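Local coordinates for CBIX (Paracoccus pantotrophus, PDB 4CCS), which probably catalyses the terminal step of siroheme biosynthesis in denitrifying bacteria, the insertion of iron into sirohydrochlorin, at residues Ala125-Gly130 against Gly156-Ala161; Arg174-Pro179 against Leu204-Val209. All coordinates share one frame; numbering follows the deposited sequence.

Interaction 1. Residues Ala125-Gly130 against Gly156-Ala161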
ATOM      1  N   ALA A 125       9.173  -4.833  -4.172  1.00 15.57           N
ATOM      2  CA  ALA A 125       8.426  -6.101  -4.158  1.00 15.24           C
ATOM      3  C   ALA A 125       6.943  -5.820  -3.984  1.00 17.70           C
ATOM      4  O   ALA A 125       6.564  -5.109  -3.066  1.00 17.49           O
ATOM      5  CB  ALA A 125       8.935  -6.998  -3.033  1.00 16.02           C
ATOM      6  N   ALA A 126       6.094  -6.348  -4.873  1.00 13.54           N
ATOM      7  CA  ALA A 126       4.669  -6.069  -4.797  1.00 13.90           C
ATOM      8  C   ALA A 126       3.834  -7.290  -5.169  1.00 17.32           C
ATOM      9  O   ALA A 126       4.354  -8.238  -5.765  1.00 16.73           O
ATOM     10  CB  ALA A 126       4.327  -4.883  -5.707  1.00 14.53           C
ATOM     11  N   HIS A 127       2.550  -7.279  -4.795  1.00 14.54           N
ATOM     12  CA  HIS A 127       1.654  -8.389  -5.098  1.00 15.32           C
ATOM     13  C   HIS A 127       1.492  -8.564  -6.606  1.00 21.05           C
ATOM     14  O   HIS A 127       1.577  -9.684  -7.111  1.00 20.29           O
ATOM     15  CB  HIS A 127       0.275  -8.188  -4.432  1.00 16.16           C
ATOM     16  CG  HIS A 127      -0.635  -9.376  -4.581  1.00 19.56           C
ATOM     17  ND1 HIS A 127      -0.441 -10.535  -3.836  1.00 21.36           N
ATOM     18  CD2 HIS A 127      -1.741  -9.532  -5.347  1.00 21.45           C
ATOM     19  CE1 HIS A 127      -1.422 -11.359  -4.181  1.00 21.05           C
ATOM     20  NE2 HIS A 127      -2.239 -10.795  -5.078  1.00 21.36           N
ATOM     21  N   GLY A 128       1.278  -7.456  -7.326  1.00 19.34           N
ATOM     22  CA  GLY A 128       1.015  -7.502  -8.755  1.00 20.21           C
ATOM     23  C   GLY A 128      -0.430  -7.996  -8.933  1.00 24.99           C
ATOM     24  O   GLY A 128      -1.230  -7.914  -8.004  1.00 22.15           O
ATOM     25  N   SER A 129      -0.762  -8.515 -10.117  1.00 26.99           N
ATOM     26  CA  SER A 129      -2.114  -9.010 -10.405  1.00 28.83           C
ATOM     27  C   SER A 129      -2.091  -9.919 -11.616  1.00 37.31           C
ATOM     28  O   SER A 129      -1.325  -9.681 -12.554  1.00 36.21           O
ATOM     29  CB  SER A 129      -3.071  -7.845 -10.665  1.00 31.96           C
ATOM     30  OG  SER A 129      -4.389  -8.283 -10.959  1.00 41.01           O
ATOM     31  N   GLY A 130      -2.949 -10.942 -11.603  1.00 38.36           N
ATOM     32  CA  GLY A 130      -3.098 -11.856 -12.737  1.00 40.05           C
ATOM     33  C   GLY A 130      -4.272 -11.412 -13.639  1.00 46.72           C
ATOM     34  O   GLY A 130      -4.366 -11.863 -14.782  1.00 47.31           O
ATOM     35  N   GLY A 156       9.720  -6.965  -8.501  1.00 16.12           N
ATOM     36  CA  GLY A 156       9.494  -8.394  -8.368  1.00 14.92           C
ATOM     37  C   GLY A 156       8.070  -8.523  -7.874  1.00 17.49           C
ATOM     38  O   GLY A 156       7.656  -7.759  -6.998  1.00 16.87           O
ATOM     39  N   PHE A 157       7.319  -9.487  -8.417  1.00 14.14           N
ATOM     40  CA  PHE A 157       5.932  -9.682  -8.055  1.00 14.36           C
ATOM     41  C   PHE A 157       5.619 -11.084  -7.523  1.00 19.58           C
ATOM     42  O   PHE A 157       6.402 -12.032  -7.695  1.00 18.59           O
ATOM     43  CB  PHE A 157       5.009  -9.337  -9.243  1.00 16.19           C
ATOM     44  CG  PHE A 157       5.238  -7.942  -9.781  1.00 18.11           C
ATOM     45  CD1 PHE A 157       4.650  -6.838  -9.171  1.00 19.84           C
ATOM     46  CD2 PHE A 157       6.072  -7.729 -10.870  1.00 20.21           C
ATOM     47  CE1 PHE A 157       4.873  -5.551  -9.657  1.00 20.48           C
ATOM     48  CE2 PHE A 157       6.294  -6.434 -11.357  1.00 22.86           C
ATOM     49  CZ  PHE A 157       5.702  -5.353 -10.740  1.00 19.80           C
ATOM     50  N   ILE A 158       4.458 -11.205  -6.878  1.00 17.56           N
ATOM     51  CA  ILE A 158       3.996 -12.498  -6.356  1.00 18.39           C
ATOM     52  C   ILE A 158       3.086 -13.170  -7.406  1.00 22.25           C
ATOM     53  O   ILE A 158       3.216 -14.371  -7.638  1.00 20.38           O
ATOM     54  CB  ILE A 158       3.309 -12.310  -4.967  1.00 21.45           C
ATOM     55  CG1 ILE A 158       4.365 -12.054  -3.870  1.00 21.85           C
ATOM     56  CG2 ILE A 158       2.444 -13.534  -4.571  1.00 23.31           C
ATOM     57  CD1 ILE A 158       4.567 -10.677  -3.498  1.00 37.07           C
ATOM     58  N   GLU A 159       2.191 -12.392  -8.046  1.00 19.98           N
ATOM     59  CA  GLU A 159       1.200 -12.903  -9.001  1.00 21.08           C
ATOM     60  C   GLU A 159       1.618 -12.954 -10.463  1.00 27.99           C
ATOM     61  O   GLU A 159       0.937 -13.605 -11.260  1.00 30.35           O
ATOM     62  CB  GLU A 159      -0.104 -12.100  -8.894  1.00 22.96           C
ATOM     63  CG  GLU A 159      -0.871 -12.346  -7.616  1.00 33.07           C
ATOM     64  CD  GLU A 159      -1.434 -13.744  -7.457  1.00 52.47           C
ATOM     65  OE1 GLU A 159      -2.162 -14.206  -8.366  1.00 50.70           O
ATOM     66  OE2 GLU A 159      -1.133 -14.380  -6.423  1.00 44.36           O
ATOM     67  N   GLU A 160       2.697 -12.273 -10.834  1.00 23.20           N
ATOM     68  CA  GLU A 160       3.076 -12.197 -12.235  1.00 22.82           C
ATOM     69  C   GLU A 160       4.562 -12.080 -12.418  1.00 26.16           C
ATOM     70  O   GLU A 160       5.288 -11.794 -11.455  1.00 24.81           O
ATOM     71  CB  GLU A 160       2.352 -11.003 -12.893  1.00 24.27           C
ATOM     72  CG  GLU A 160       2.775  -9.657 -12.326  1.00 29.64           C
ATOM     73  CD  GLU A 160       1.955  -8.481 -12.805  1.00 39.77           C
ATOM     74  OE1 GLU A 160       2.074  -8.110 -13.994  1.00 32.01           O
ATOM     75  OE2 GLU A 160       1.226  -7.901 -11.971  1.00 21.50           O
ATOM     76  N   ALA A 161       5.029 -12.335 -13.653  1.00 23.20           N
ATOM     77  CA  ALA A 161       6.437 -12.209 -13.982  1.00 22.85           C
ATOM     78  C   ALA A 161       6.754 -10.699 -14.099  1.00 24.42           C
ATOM     79  O   ALA A 161       5.891  -9.947 -14.554  1.00 24.65           O
ATOM     80  CB  ALA A 161       6.743 -12.921 -15.301  1.00 23.89           C
TER
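One face of the H127 imidazole lies under E159, whose CG stands 3.6 Å from the ring centroid in a CH-pi contact displaced toward the rim. Because the glutamate chain bends at its second torsion, its carboxylate runs alongside the imidazole, the two planes 21° apart. ND1 is hydrogen-bonded to D190. The F157 ring has the carbonyl carbon of H127 at its edge, while G128 CA comes in obliquely, 3.7 Å from F157 CD1. A126 CB approaches CD1 and CE1 from the opposite side of the ring plane to G128 CA, and S136, A139 and R140 of helix 134-146 also pack against the ring.

Backbone pairing begins in parallel sheet fashion, A126 N donating to G156 O at 3.0 Å, and then changes character. H127 O is gripped twice: E159 N approaches it nearly end-on at 2.9 Å, and I158 N reaches it at 3.3 Å from above the carbonyl plane. At G128 any side chain would collide with E160 OE2. The E160 CG sits between its own N and carbonyl carbon (chi1 65°), and the extended chain beyond it carries OE2 to S129 N, 2.8 Å away, met on the anti side and 30° out of the carboxylate plane. With OE1 bonded to S136, the carboxylate is fixed in rotation; an alanine here would probably leave S129 N without its acceptor and the turn after H127 freer to move.

Here lie the C-terminal ends of strands 121-126 and 152-157, a beta-alpha-beta crossover through helix 134-146, where chelatases of this family generally place active-site loops.

Interaction 2. Residues Arg174-Pro179 against Leu204-Val209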
ATOM      1  N   ARG A 174      24.803  -5.006  -1.130  1.00 25.51           N
ATOM      2  CA  ARG A 174      24.300  -3.636  -0.975  1.00 25.57           C
ATOM      3  C   ARG A 174      23.078  -3.477  -1.839  1.00 25.38           C
ATOM      4  O   ARG A 174      23.138  -3.013  -2.985  1.00 24.21           O
ATOM      5  CB  ARG A 174      25.380  -2.582  -1.290  1.00 27.08           C
ATOM      6  CG  ARG A 174      26.387  -2.424  -0.177  1.00 37.11           C
ATOM      7  CD  ARG A 174      27.467  -1.442  -0.557  1.00 39.98           C
ATOM      8  NE  ARG A 174      28.405  -1.247   0.548  1.00 48.76           N
ATOM      9  CZ  ARG A 174      29.182  -0.180   0.689  1.00 57.36           C
ATOM     10  NH1 ARG A 174      29.156   0.793  -0.215  1.00 38.30           N
ATOM     11  NH2 ARG A 174      29.992  -0.077   1.733  1.00 44.75           N
ATOM     12  N   ALA A 175      21.969  -3.971  -1.300  1.00 21.26           N
ATOM     13  CA  ALA A 175      20.663  -3.968  -1.936  1.00 19.19           C
ATOM     14  C   ALA A 175      19.596  -3.785  -0.878  1.00 20.27           C
ATOM     15  O   ALA A 175      19.762  -4.228   0.263  1.00 20.00           O
ATOM     16  CB  ALA A 175      20.438  -5.279  -2.692  1.00 20.03           C
ATOM     17  N   ILE A 176      18.510  -3.093  -1.241  1.00 15.70           N
ATOM     18  CA  ILE A 176      17.396  -2.833  -0.333  1.00 15.03           C
ATOM     19  C   ILE A 176      16.119  -3.238  -1.047  1.00 19.47           C
ATOM     20  O   ILE A 176      15.866  -2.789  -2.172  1.00 18.72           O
ATOM     21  CB  ILE A 176      17.315  -1.337   0.113  1.00 17.73           C
ATOM     22  CG1 ILE A 176      18.536  -0.890   0.938  1.00 18.63           C
ATOM     23  CG2 ILE A 176      16.017  -1.039   0.872  1.00 16.95           C
ATOM     24  CD1 ILE A 176      18.746   0.616   1.018  1.00 24.54           C
ATOM     25  N   CYS A 177      15.300  -4.050  -0.364  1.00 15.39           N
ATOM     26  CA  CYS A 177      13.984  -4.435  -0.837  1.00 14.59           C
ATOM     27  C   CYS A 177      12.896  -3.711  -0.014  1.00 17.06           C
ATOM     28  O   CYS A 177      12.833  -3.841   1.217  1.00 16.70           O
ATOM     29  CB  CYS A 177      13.798  -5.951  -0.792  1.00 15.14           C
ATOM     30  SG  CYS A 177      12.143  -6.490  -1.287  1.00 18.94           S
ATOM     31  N   LEU A 178      12.040  -2.955  -0.706  1.00 13.85           N
ATOM     32  CA  LEU A 178      10.897  -2.271  -0.109  1.00 13.84           C
ATOM     33  C   LEU A 178       9.602  -2.997  -0.535  1.00 16.54           C
ATOM     34  O   LEU A 178       9.295  -3.026  -1.739  1.00 15.45           O
ATOM     35  CB  LEU A 178      10.853  -0.796  -0.557  1.00 14.68           C
ATOM     36  CG  LEU A 178       9.637   0.013  -0.062  1.00 19.70           C
ATOM     37  CD1 LEU A 178       9.572   0.064   1.504  1.00 19.61           C
ATOM     38  CD2 LEU A 178       9.660   1.408  -0.652  1.00 20.74           C
ATOM     39  N   PRO A 179       8.832  -3.562   0.430  1.00 14.36           N
ATOM     40  CA  PRO A 179       7.560  -4.225   0.091  1.00 13.79           C
ATOM     41  C   PRO A 179       6.492  -3.162  -0.132  1.00 17.49           C
ATOM     42  O   PRO A 179       6.153  -2.396   0.778  1.00 15.96           O
ATOM     43  CB  PRO A 179       7.247  -5.084   1.328  1.00 15.37           C
ATOM     44  CG  PRO A 179       8.569  -5.265   2.012  1.00 19.14           C
ATOM     45  CD  PRO A 179       9.276  -3.945   1.784  1.00 14.98           C
ATOM     46  N   LEU A 204      18.976  -5.832   2.565  1.00 18.95           N
ATOM     47  CA  LEU A 204      18.088  -5.405   3.627  1.00 19.25           C
ATOM     48  C   LEU A 204      16.645  -5.445   3.157  1.00 19.86           C
ATOM     49  O   LEU A 204      16.345  -4.976   2.061  1.00 19.19           O
ATOM     50  CB  LEU A 204      18.475  -3.969   4.039  1.00 20.06           C
ATOM     51  CG  LEU A 204      17.663  -3.319   5.159  1.00 25.34           C
ATOM     52  CD1 LEU A 204      17.876  -4.050   6.495  1.00 26.64           C
ATOM     53  CD2 LEU A 204      18.078  -1.856   5.320  1.00 27.23           C
ATOM     54  N   VAL A 205      15.759  -6.005   3.976  1.00 16.51           N
ATOM     55  CA  VAL A 205      14.338  -6.082   3.635  1.00 17.30           C
ATOM     56  C   VAL A 205      13.607  -5.187   4.607  1.00 21.76           C
ATOM     57  O   VAL A 205      13.624  -5.444   5.810  1.00 22.34           O
ATOM     58  CB  VAL A 205      13.782  -7.532   3.646  1.00 21.37           C
ATOM     59  CG1 VAL A 205      12.344  -7.557   3.114  1.00 21.69           C
ATOM     60  CG2 VAL A 205      14.677  -8.466   2.824  1.00 21.27           C
ATOM     61  N   LEU A 206      12.968  -4.140   4.092  1.00 16.87           N
ATOM     62  CA  LEU A 206      12.272  -3.166   4.926  1.00 15.98           C
ATOM     63  C   LEU A 206      10.857  -3.610   5.305  1.00 19.32           C
ATOM     64  O   LEU A 206      10.304  -4.478   4.630  1.00 17.12           O
ATOM     65  CB  LEU A 206      12.216  -1.794   4.195  1.00 15.39           C
ATOM     66  CG  LEU A 206      13.561  -1.157   3.785  1.00 19.03           C
ATOM     67  CD1 LEU A 206      13.323   0.209   3.127  1.00 17.79           C
ATOM     68  CD2 LEU A 206      14.487  -0.976   5.007  1.00 22.30           C
ATOM     69  N   PRO A 207      10.243  -2.974   6.344  1.00 16.95           N
ATOM     70  CA  PRO A 207       8.836  -3.231   6.664  1.00 16.63           C
ATOM     71  C   PRO A 207       7.983  -2.727   5.455  1.00 17.91           C
ATOM     72  O   PRO A 207       8.485  -1.883   4.691  1.00 14.89           O
ATOM     73  CB  PRO A 207       8.591  -2.337   7.898  1.00 18.53           C
ATOM     74  CG  PRO A 207       9.899  -2.216   8.538  1.00 22.27           C
ATOM     75  CD  PRO A 207      10.894  -2.188   7.419  1.00 18.40           C
ATOM     76  N   PRO A 208       6.718  -3.236   5.272  1.00 15.51           N
ATOM     77  CA  PRO A 208       5.863  -2.780   4.168  1.00 15.43           C
ATOM     78  C   PRO A 208       5.598  -1.274   4.287  1.00 20.03           C
ATOM     79  O   PRO A 208       5.549  -0.736   5.407  1.00 19.53           O
ATOM     80  CB  PRO A 208       4.587  -3.623   4.318  1.00 16.72           C
ATOM     81  CG  PRO A 208       4.546  -3.977   5.757  1.00 20.97           C
ATOM     82  CD  PRO A 208       5.986  -4.171   6.159  1.00 16.40           C
ATOM     83  N   VAL A 209       5.530  -0.585   3.133  1.00 15.71           N
ATOM     84  CA  VAL A 209       5.360   0.878   3.055  1.00 15.24           C
ATOM     85  C   VAL A 209       4.121   1.384   3.834  1.00 19.23           C
ATOM     86  O   VAL A 209       4.205   2.456   4.431  1.00 18.36           O
ATOM     87  CB  VAL A 209       5.401   1.387   1.582  1.00 18.65           C
ATOM     88  CG1 VAL A 209       4.174   0.933   0.768  1.00 18.11           C
ATOM     89  CG2 VAL A 209       5.584   2.906   1.518  1.00 18.86           C
TER
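Four backbone hydrogen bonds tie A175-P179 to L204-V209, two chain segments that run in the same sense with end-to-end directions 29° apart. L204 N donates to A175 O, and C177 then bonds both ways, its N to L204 O at 2.8 Å and its O to L206 N at 2.9 Å, each bond almost straight. This is regular parallel pairing, with I176 opposite L204 and C177 opposite V205. It lapses at P179, which has no N-H to give; instead its CD lies 3.1 Å from L206 O. The register slips by one residue there, so that P179 faces P208, and a further backbone bond follows, V209 N donating to P179 O at 3.0 Å.

Strands 175-179 and 204-205 are consecutive along the chain and adjacent in the sheet, and helices 184-189 and 192-199 link them, so this is another beta-alpha-beta crossover of the C-terminal alpha/beta domain, here ending on the outermost strand.

On the face bearing I176, L206 does most of the apolar work. With its CG beside the backbone N (chi1 -58°), it turns CD1 across the first strand, 3.7 Å from I176 CG2 and 4.1 Å from L178 CD1, crossing both side chains at a slant. L178 CD1 also reaches P207 O at 3.9 Å and borders V209. Helix 98-113 covers this layer, C102 and I106 meeting L178, A109 meeting L206 and L101 meeting V209. At the far end P179 CB and P208 CB stand 4.3 Å apart, with H187 of helix 184-189 touching both prolines.

How the interactions relate
The two contacts illustrate how a parallel sheet is assembled from repeated crossovers. They come in series along the chain, interaction 1 closing before interaction 2 opens, the connection between them passing over strand 121-126, and both belong to the sheet ordered 152-157, 121-126, 175-179, 204-205. Each joins a central strand to an outermost one, and their centres lie 16 Å apart. The inner strands meet directly: A125 N lies 3.0 Å from L178 O, a probable hydrogen bond, and A125 CB packs 3.7 Å from C177 SG. Together they span all four strands and reach the loops after the C-terminal strand ends, where a chelatase of this family would be expected to bind its tetrapyrrole.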